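Local coordinates for cellulose binding domain-containing protein (Clostridium clariflavum, PDB 4B96) that is the family 3b carbohydrate-binding module of a biomass-sensing protein, binds calcium and probably attaches to cellulose, at residues R38-D49 with S81-K92. Numbering follows the deposited sequence. Where two conformers were deposited one is given.
Sequences RNVKVRYYFKDD and SSHKYLEVTFEK. With CA (calcium ion), chain E.
The guanidinium of Arg-43 lies flat on one face of the Tyr-85 ring, an off-centre cation-pi stack with planes 15° apart. Arg-43 CD also packs over that face, 3.8 Å from the Tyr-85 ring centroid. At the guanidinium edge, Arg-43 NE and NH2 both donate to Glu-87 OE1, NE from 2.8 Å. Ring and salt bridge together fix the rotation of the group. The other oxygen, OE2, reaches Lys-41 NZ through a water, and that lysine is also paired with Asp-142. Phe-46 takes Lys-84 CB over one face and Leu-86 N near its edge. Its CG sits between the backbone N and the carbonyl carbon (chi1 68°), which brings the end of the ring toward the 81-92 segment. The extended Lys-84 chain carries NZ to Asp-48 O, 2.9 Å away and above the carbonyl plane. Ser-81 OG donates to the syn lone pair of Asp-49 OD1 at 2.8 Å.

Strands 40-47 and 83-90 run antiparallel. Paired backbone bonds join Val-42 to Val-88, Tyr-44 to Leu-86 and Phe-46 to Lys-84. Past the strand end, Asp-48 N bonds Ser-82 O at 2.8 Å. Lys-47 O binds the calcium at 2.2 Å, with Asn-116, Asp-119 and Asp-120 completing the protein ligands. Tyr-44 and Leu-86 pack inward on Trp-23 of strand 20-29, in the facing sheet of the beta-sandwich. Within their own sheet, the pair is flanked by strand 136-140 beside 40-47 and strand 69-75 beside 83-90.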
ATOM      1  N   ARG A  38      -2.008  -0.456 -20.931  1.00 22.91           N
ATOM      2  CA  ARG A  38      -1.663  -1.805 -21.420  1.00 27.40           C
ATOM      3  C   ARG A  38      -0.704  -2.531 -20.466  1.00 28.16           C
ATOM      4  O   ARG A  38      -0.575  -3.740 -20.517  1.00 26.92           O
ATOM      5  CB  ARG A  38      -1.066  -1.758 -22.818  1.00 30.40           C
ATOM      6  CG  ARG A  38      -2.102  -1.373 -23.871  1.00 31.97           C
ATOM      7  CD  ARG A  38      -1.434  -1.244 -25.240  1.00 38.13           C
ATOM      8  NE  ARG A  38      -0.324  -0.292 -25.140  1.00 46.18           N
ATOM      9  CZ  ARG A  38       0.630  -0.135 -26.055  1.00 52.12           C
ATOM     10  NH1 ARG A  38       0.633  -0.887 -27.155  1.00 51.85           N
ATOM     11  NH2 ARG A  38       1.584   0.773 -25.862  1.00 53.03           N
ATOM     12  N   ASN A  39      -0.055  -1.789 -19.581  1.00 27.53           N
ATOM     13  CA  ASN A  39       0.849  -2.405 -18.622  1.00 27.88           C
ATOM     14  C   ASN A  39       0.297  -2.446 -17.206  1.00 25.48           C
ATOM     15  O   ASN A  39       1.044  -2.738 -16.268  1.00 27.91           O
ATOM     16  CB  ASN A  39       2.163  -1.649 -18.604  1.00 28.23           C
ATOM     17  CG  ASN A  39       2.876  -1.708 -19.922  1.00 35.43           C
ATOM     18  OD1 ASN A  39       2.824  -2.712 -20.631  1.00 35.13           O
ATOM     19  ND2 ASN A  39       3.549  -0.625 -20.260  1.00 36.90           N
ATOM     20  N   VAL A  40      -1.002  -2.181 -17.054  1.00 20.82           N
ATOM     21  CA  VAL A  40      -1.594  -2.020 -15.747  1.00 19.92           C
ATOM     22  C   VAL A  40      -2.583  -3.106 -15.428  1.00 23.36           C
ATOM     23  O   VAL A  40      -3.432  -3.430 -16.236  1.00 23.57           O
ATOM     24  CB  VAL A  40      -2.296  -0.644 -15.649  1.00 22.95           C
ATOM     25  CG1 VAL A  40      -3.162  -0.523 -14.400  1.00 24.35           C
ATOM     26  CG2 VAL A  40      -1.231   0.466 -15.700  1.00 20.79           C
ATOM     27  N   LYS A  41      -2.463  -3.701 -14.243  1.00 18.62           N
ATOM     28  CA  LYS A  41      -3.469  -4.649 -13.745  1.00 16.29           C
ATOM     29  C   LYS A  41      -4.065  -4.102 -12.449  1.00 19.13           C
ATOM     30  O   LYS A  41      -3.334  -3.528 -11.588  1.00 21.12           O
ATOM     31  CB  LYS A  41      -2.742  -5.968 -13.383  1.00 18.90           C
ATOM     32  CG  LYS A  41      -2.260  -6.716 -14.568  1.00 22.62           C
ATOM     33  CD  LYS A  41      -1.342  -7.869 -14.191  1.00 24.81           C
ATOM     34  CE  LYS A  41      -0.708  -8.438 -15.503  1.00 43.67           C
ATOM     35  NZ  LYS A  41      -0.026  -9.771 -15.315  1.00 45.08           N
ATOM     36  N   VAL A  42      -5.351  -4.341 -12.237  1.00 17.49           N
ATOM     37  CA  VAL A  42      -5.984  -3.924 -11.000  1.00 15.11           C
ATOM     38  C   VAL A  42      -6.665  -5.155 -10.410  1.00 20.33           C
ATOM     39  O   VAL A  42      -7.309  -5.919 -11.168  1.00 18.95           O
ATOM     40  CB  VAL A  42      -7.028  -2.815 -11.277  1.00 15.68           C
ATOM     41  CG1 VAL A  42      -7.718  -2.310  -9.986  1.00 14.77           C
ATOM     42  CG2 VAL A  42      -6.361  -1.625 -11.988  1.00 16.00           C
ATOM     43  N   ARG A  43      -6.528  -5.364  -9.078  1.00 16.43           N
ATOM     44  CA  ARG A  43      -7.123  -6.555  -8.464  1.00 18.44           C
ATOM     45  C   ARG A  43      -8.133  -6.230  -7.400  1.00 20.64           C
ATOM     46  O   ARG A  43      -7.866  -5.378  -6.560  1.00 15.37           O
ATOM     47  CB  ARG A  43      -6.045  -7.452  -7.843  1.00 16.27           C
ATOM     48  CG  ARG A  43      -5.168  -8.108  -8.942  1.00 19.94           C
ATOM     49  CD  ARG A  43      -4.048  -8.936  -8.321  1.00 18.07           C
ATOM     50  NE  ARG A  43      -3.207  -9.370  -9.437  1.00 21.07           N
ATOM     51  CZ  ARG A  43      -2.071 -10.050  -9.322  1.00 28.09           C
ATOM     52  NH1 ARG A  43      -1.607 -10.377  -8.138  1.00 27.60           N
ATOM     53  NH2 ARG A  43      -1.393 -10.389 -10.411  1.00 26.42           N
ATOM     54  N   TYR A  44      -9.265  -6.941  -7.432  1.00 18.43           N
ATOM     55  CA  TYR A  44     -10.298  -6.879  -6.402  1.00 17.25           C
ATOM     56  C   TYR A  44     -10.308  -8.262  -5.738  1.00 18.79           C
ATOM     57  O   TYR A  44     -10.574  -9.284  -6.391  1.00 17.05           O
ATOM     58  CB  TYR A  44     -11.649  -6.579  -7.043  1.00 15.78           C
ATOM     59  CG  TYR A  44     -12.753  -6.376  -5.993  1.00 17.21           C
ATOM     60  CD1 TYR A  44     -13.360  -7.483  -5.365  1.00 13.09           C
ATOM     61  CD2 TYR A  44     -13.150  -5.078  -5.604  1.00 15.84           C
ATOM     62  CE1 TYR A  44     -14.349  -7.281  -4.372  1.00 14.04           C
ATOM     63  CE2 TYR A  44     -14.135  -4.848  -4.613  1.00 15.93           C
ATOM     64  CZ  TYR A  44     -14.740  -5.957  -4.015  1.00 16.69           C
ATOM     65  OH  TYR A  44     -15.677  -5.793  -3.021  1.00 15.17           O
ATOM     66  N   TYR A  45      -9.985  -8.317  -4.462  1.00 16.70           N
ATOM     67  CA  TYR A  45      -9.879  -9.598  -3.754  1.00 16.14           C
ATOM     68  C   TYR A  45     -11.177  -9.968  -3.108  1.00 18.80           C
ATOM     69  O   TYR A  45     -11.784  -9.139  -2.397  1.00 16.45           O
ATOM     70  CB  TYR A  45      -8.851  -9.487  -2.653  1.00 15.55           C
ATOM     71  CG  TYR A  45      -7.503  -9.202  -3.240  1.00 18.84           C
ATOM     72  CD1 TYR A  45      -6.668 -10.256  -3.607  1.00 19.17           C
ATOM     73  CD2 TYR A  45      -7.068  -7.891  -3.407  1.00 19.28           C
ATOM     74  CE1 TYR A  45      -5.463 -10.025  -4.168  1.00 22.03           C
ATOM     75  CE2 TYR A  45      -5.792  -7.629  -3.944  1.00 20.43           C
ATOM     76  CZ  TYR A  45      -5.023  -8.690  -4.333  1.00 22.96           C
ATOM     77  OH  TYR A  45      -3.791  -8.490  -4.891  1.00 22.76           O
ATOM     78  N   PHE A  46     -11.593 -11.219  -3.310  1.00 18.58           N
ATOM     79  CA  PHE A  46     -12.827 -11.695  -2.704  1.00 20.23           C
ATOM     80  C   PHE A  46     -12.747 -13.181  -2.382  1.00 22.39           C
ATOM     81  O   PHE A  46     -11.848 -13.918  -2.862  1.00 21.59           O
ATOM     82  CB  PHE A  46     -14.021 -11.351  -3.595  1.00 16.32           C
ATOM     83  CG  PHE A  46     -14.040 -12.099  -4.902  1.00 17.51           C
ATOM     84  CD1 PHE A  46     -13.244 -11.682  -6.001  1.00 18.34           C
ATOM     85  CD2 PHE A  46     -14.888 -13.216  -5.073  1.00 20.97           C
ATOM     86  CE1 PHE A  46     -13.269 -12.355  -7.236  1.00 19.32           C
ATOM     87  CE2 PHE A  46     -14.914 -13.900  -6.328  1.00 20.70           C
ATOM     88  CZ  PHE A  46     -14.098 -13.498  -7.386  1.00 19.15           C
ATOM     89  N   LYS A  47     -13.630 -13.611  -1.493  1.00 17.64           N
ATOM     90  CA  LYS A  47     -13.653 -15.025  -1.102  1.00 20.61           C
ATOM     91  C   LYS A  47     -14.980 -15.591  -1.605  1.00 21.42           C
ATOM     92  O   LYS A  47     -16.034 -15.140  -1.189  1.00 20.69           O
ATOM     93  CB  LYS A  47     -13.597 -15.125   0.419  1.00 18.99           C
ATOM     94  CG  LYS A  47     -13.490 -16.578   0.942  1.00 24.54           C
ATOM     95  CD  LYS A  47     -13.343 -16.551   2.488  1.00 28.83           C
ATOM     96  CE  LYS A  47     -13.039 -17.947   3.085  1.00 37.50           C
ATOM     97  NZ  LYS A  47     -14.159 -18.863   2.851  1.00 43.44           N
ATOM     98  N   ASP A  48     -14.952 -16.597  -2.468  1.00 18.52           N
ATOM     99  CA  ASP A  48     -16.206 -17.156  -2.960  1.00 20.99           C
ATOM    100  C   ASP A  48     -15.893 -18.480  -3.641  1.00 20.75           C
ATOM    101  O   ASP A  48     -14.818 -18.656  -4.200  1.00 23.78           O
ATOM    102  CB  ASP A  48     -16.844 -16.194  -3.948  1.00 21.29           C
ATOM    103  CG  ASP A  48     -18.267 -16.591  -4.278  1.00 25.04           C
ATOM    104  OD1 ASP A  48     -19.149 -16.383  -3.411  1.00 27.65           O
ATOM    105  OD2 ASP A  48     -18.479 -17.124  -5.398  1.00 24.70           O
ATOM    106  N   ASP A  49     -16.804 -19.418  -3.573  1.00 19.47           N
ATOM    107  CA  ASP A  49     -16.506 -20.775  -4.061  1.00 18.72           C
ATOM    108  C   ASP A  49     -17.315 -21.167  -5.312  1.00 24.26           C
ATOM    109  O   ASP A  49     -17.359 -22.348  -5.684  1.00 28.62           O
ATOM    110  CB  ASP A  49     -16.715 -21.754  -2.918  1.00 21.07           C
ATOM    111  CG  ASP A  49     -15.405 -22.487  -2.529  1.00 36.92           C
ATOM    112  OD1 ASP A  49     -14.416 -22.510  -3.333  1.00 37.19           O
ATOM    113  OD2 ASP A  49     -15.395 -23.094  -1.441  1.00 34.83           O
ATOM    114  N   SER A  81      -9.498 -23.080  -2.554  1.00 47.00           N
ATOM    115  CA  SER A  81     -10.296 -22.684  -3.708  1.00 40.33           C
ATOM    116  C   SER A  81     -11.064 -21.356  -3.570  1.00 33.98           C
ATOM    117  O   SER A  81     -11.283 -20.658  -4.553  1.00 39.37           O
ATOM    118  CB  SER A  81     -11.255 -23.821  -4.115  1.00 38.79           C
ATOM    119  OG  SER A  81     -12.199 -24.163  -3.090  1.00 41.63           O
ATOM    120  N   SER A  82     -11.440 -20.986  -2.351  0.89 29.92           N
ATOM    121  CA  SER A  82     -12.334 -19.838  -2.188  0.89 25.17           C
ATOM    122  C   SER A  82     -11.644 -18.470  -2.245  0.89 23.71           C
ATOM    123  O   SER A  82     -12.288 -17.472  -2.527  0.89 21.30           O
ATOM    124  CB  SER A  82     -13.087 -20.019  -0.874  0.89 28.50           C
ATOM    125  OG  SER A  82     -12.215 -19.868   0.208  0.89 30.05           O
ATOM    126  N   HIS A  83     -10.333 -18.420  -2.004  1.00 22.05           N
ATOM    127  CA  HIS A  83      -9.599 -17.114  -1.990  1.00 23.08           C
ATOM    128  C   HIS A  83      -9.144 -16.693  -3.367  1.00 21.46           C
ATOM    129  O   HIS A  83      -8.315 -17.351  -3.988  1.00 22.39           O
ATOM    130  CB  HIS A  83      -8.405 -17.193  -1.023  1.00 25.29           C
ATOM    131  CG  HIS A  83      -8.815 -17.244   0.414  1.00 30.47           C
ATOM    132  ND1 HIS A  83      -9.073 -18.424   1.071  1.00 36.11           N
ATOM    133  CD2 HIS A  83      -9.073 -16.252   1.307  1.00 35.14           C
ATOM    134  CE1 HIS A  83      -9.422 -18.169   2.322  1.00 36.26           C
ATOM    135  NE2 HIS A  83      -9.439 -16.857   2.486  1.00 38.96           N
ATOM    136  N   LYS A  84      -9.717 -15.606  -3.857  1.00 18.65           N
ATOM    137  CA  LYS A  84      -9.613 -15.271  -5.277  1.00 18.79           C
ATOM    138  C   LYS A  84      -9.353 -13.790  -5.435  1.00 19.66           C
ATOM    139  O   LYS A  84      -9.503 -13.012  -4.484  1.00 19.47           O
ATOM    140  CB  LYS A  84     -10.984 -15.560  -5.967  1.00 18.92           C
ATOM    141  CG  LYS A  84     -11.233 -17.117  -6.083  1.00 25.00           C
ATOM    142  CD  LYS A  84     -12.605 -17.388  -6.586  1.00 22.10           C
ATOM    143  CE  LYS A  84     -12.818 -18.905  -6.623  1.00 27.39           C
ATOM    144  NZ  LYS A  84     -14.198 -19.125  -7.012  1.00 27.82           N
ATOM    145  N   TYR A  85      -9.029 -13.409  -6.663  1.00 18.10           N
ATOM    146  CA  TYR A  85      -9.130 -12.015  -7.079  1.00 18.35           C
ATOM    147  C   TYR A  85      -9.648 -11.943  -8.489  1.00 16.93           C
ATOM    148  O   TYR A  85      -9.399 -12.801  -9.310  1.00 17.46           O
ATOM    149  CB  TYR A  85      -7.788 -11.252  -6.969  1.00 16.77           C
ATOM    150  CG  TYR A  85      -6.594 -11.903  -7.673  1.00 20.25           C
ATOM    151  CD1 TYR A  85      -6.310 -11.617  -9.022  1.00 18.69           C
ATOM    152  CD2 TYR A  85      -5.760 -12.777  -6.990  1.00 24.82           C
ATOM    153  CE1 TYR A  85      -5.212 -12.176  -9.695  1.00 20.02           C
ATOM    154  CE2 TYR A  85      -4.642 -13.365  -7.649  1.00 26.25           C
ATOM    155  CZ  TYR A  85      -4.384 -13.034  -9.003  1.00 24.40           C
ATOM    156  OH  TYR A  85      -3.310 -13.575  -9.647  1.00 25.37           O
ATOM    157  N   LEU A  86     -10.385 -10.882  -8.761  1.00 19.27           N
ATOM    158  CA  LEU A  86     -10.664 -10.479 -10.124  1.00 19.80           C
ATOM    159  C   LEU A  86      -9.486  -9.594 -10.534  1.00 20.70           C
ATOM    160  O   LEU A  86      -9.096  -8.679  -9.796  1.00 17.83           O
ATOM    161  CB  LEU A  86     -11.921  -9.618 -10.176  1.00 15.39           C
ATOM    162  CG  LEU A  86     -12.174  -8.819 -11.472  1.00 17.87           C
ATOM    163  CD1 LEU A  86     -12.593  -9.750 -12.577  1.00 22.85           C
ATOM    164  CD2 LEU A  86     -13.267  -7.755 -11.241  1.00 16.58           C
ATOM    165  N   GLU A  87      -8.918  -9.883 -11.703  1.00 15.73           N
ATOM    166  CA  GLU A  87      -7.941  -9.003 -12.276  1.00 17.31           C
ATOM    167  C   GLU A  87      -8.469  -8.288 -13.527  1.00 18.62           C
ATOM    168  O   GLU A  87      -8.852  -8.941 -14.551  1.00 17.89           O
ATOM    169  CB  GLU A  87      -6.723  -9.818 -12.673  1.00 22.05           C
ATOM    170  CG  GLU A  87      -5.600  -8.892 -13.167  1.00 18.44           C
ATOM    171  CD  GLU A  87      -4.296  -9.645 -13.218  1.00 27.01           C
ATOM    172  OE1 GLU A  87      -3.558  -9.693 -12.173  1.00 26.71           O
ATOM    173  OE2 GLU A  87      -4.014 -10.211 -14.311  1.00 25.23           O
ATOM    174  N   VAL A  88      -8.475  -6.970 -13.461  1.00 17.23           N
ATOM    175  CA  VAL A  88      -8.905  -6.124 -14.582  1.00 16.45           C
ATOM    176  C   VAL A  88      -7.660  -5.646 -15.358  1.00 20.91           C
ATOM    177  O   VAL A  88      -6.718  -5.142 -14.752  1.00 19.13           O
ATOM    178  CB  VAL A  88      -9.691  -4.903 -14.078  1.00 17.79           C
ATOM    179  CG1 VAL A  88     -10.108  -3.986 -15.266  1.00 19.00           C
ATOM    180  CG2 VAL A  88     -10.993  -5.387 -13.312  1.00 15.52           C
ATOM    181  N   THR A  89      -7.680  -5.810 -16.682  1.00 22.95           N
ATOM    182  CA  THR A  89      -6.593  -5.380 -17.528  1.00 20.59           C
ATOM    183  C   THR A  89      -7.220  -4.607 -18.698  1.00 23.78           C
ATOM    184  O   THR A  89      -8.451  -4.566 -18.822  1.00 21.49           O
ATOM    185  CB  THR A  89      -5.799  -6.585 -18.084  1.00 21.84           C
ATOM    186  OG1 THR A  89      -6.713  -7.517 -18.686  1.00 22.40           O
ATOM    187  CG2 THR A  89      -4.992  -7.306 -16.955  1.00 21.83           C
ATOM    188  N   PHE A  90      -6.370  -3.971 -19.510  1.00 20.37           N
ATOM    189  CA  PHE A  90      -6.805  -3.049 -20.568  1.00 22.40           C
ATOM    190  C   PHE A  90      -6.096  -3.370 -21.823  1.00 25.72           C
ATOM    191  O   PHE A  90      -4.870  -3.485 -21.802  1.00 23.73           O
ATOM    192  CB  PHE A  90      -6.432  -1.618 -20.167  1.00 21.17           C
ATOM    193  CG  PHE A  90      -7.052  -1.235 -18.883  1.00 23.61           C
ATOM    194  CD1 PHE A  90      -6.401  -1.531 -17.661  1.00 20.76           C
ATOM    195  CD2 PHE A  90      -8.317  -0.661 -18.869  1.00 24.06           C
ATOM    196  CE1 PHE A  90      -6.992  -1.218 -16.415  1.00 25.76           C
ATOM    197  CE2 PHE A  90      -8.931  -0.343 -17.624  1.00 22.70           C
ATOM    198  CZ  PHE A  90      -8.241  -0.598 -16.395  1.00 24.10           C
ATOM    199  N   GLU A  91      -6.829  -3.426 -22.933  1.00 28.28           N
ATOM    200  CA  GLU A  91      -6.212  -3.634 -24.238  1.00 31.47           C
ATOM    201  C   GLU A  91      -5.756  -2.325 -24.800  1.00 33.46           C
ATOM    202  O   GLU A  91      -4.959  -2.293 -25.726  1.00 33.42           O
ATOM    203  CB  GLU A  91      -7.228  -4.225 -25.226  1.00 35.90           C
ATOM    204  CG  GLU A  91      -7.811  -5.550 -24.791  1.00 50.43           C
ATOM    205  CD  GLU A  91      -6.946  -6.736 -25.164  1.00 66.51           C
ATOM    206  OE1 GLU A  91      -5.715  -6.541 -25.327  1.00 74.31           O
ATOM    207  OE2 GLU A  91      -7.497  -7.862 -25.308  1.00 70.16           O
ATOM    208  N   LYS A  92      -6.310  -1.235 -24.286  1.00 31.50           N
ATOM    209  CA  LYS A  92      -6.024   0.097 -24.815  1.00 34.87           C
ATOM    210  C   LYS A  92      -6.373   1.138 -23.765  1.00 28.65           C
ATOM    211  O   LYS A  92      -7.279   0.925 -22.942  1.00 28.49           O
ATOM    212  CB  LYS A  92      -6.875   0.369 -26.080  1.00 42.67           C
ATOM    213  CG  LYS A  92      -6.421   1.598 -26.807  1.00 57.31           C
ATOM    214  CD  LYS A  92      -7.583   2.405 -27.423  1.00 66.90           C
ATOM    215  CE  LYS A  92      -8.406   3.095 -26.323  1.00 66.97           C
ATOM    216  NZ  LYS A  92      -9.104   4.279 -26.853  1.00 64.57           N
TER
HETATM  217 CA    CA E1155     -17.466 -13.773  -0.124  1.00 25.95          CA
HETATM  218  O   HOH W   1      -2.895  -5.425 -22.396  1.00 39.16           O
HETATM  219  O   HOH W   2      -3.530  -4.105 -18.844  1.00 20.30           O
HETATM  220  O   HOH W   3      -1.746 -11.767 -14.150  1.00 37.64           O
HETATM  221  O   HOH W   4     -16.249 -17.270  -7.098  1.00 31.83           O
HETATM  222  O   HOH W   5     -19.303 -15.024  -1.239  1.00 20.90           O
HETATM  223  O   HOH W   6     -14.189 -21.867  -6.456  1.00 33.59           O
HETATM  224  O   HOH W   7     -17.858 -12.717  -2.207  1.00 21.63           O
HETATM  225  O   HOH W   8     -17.739 -15.992   1.203  1.00 27.04           O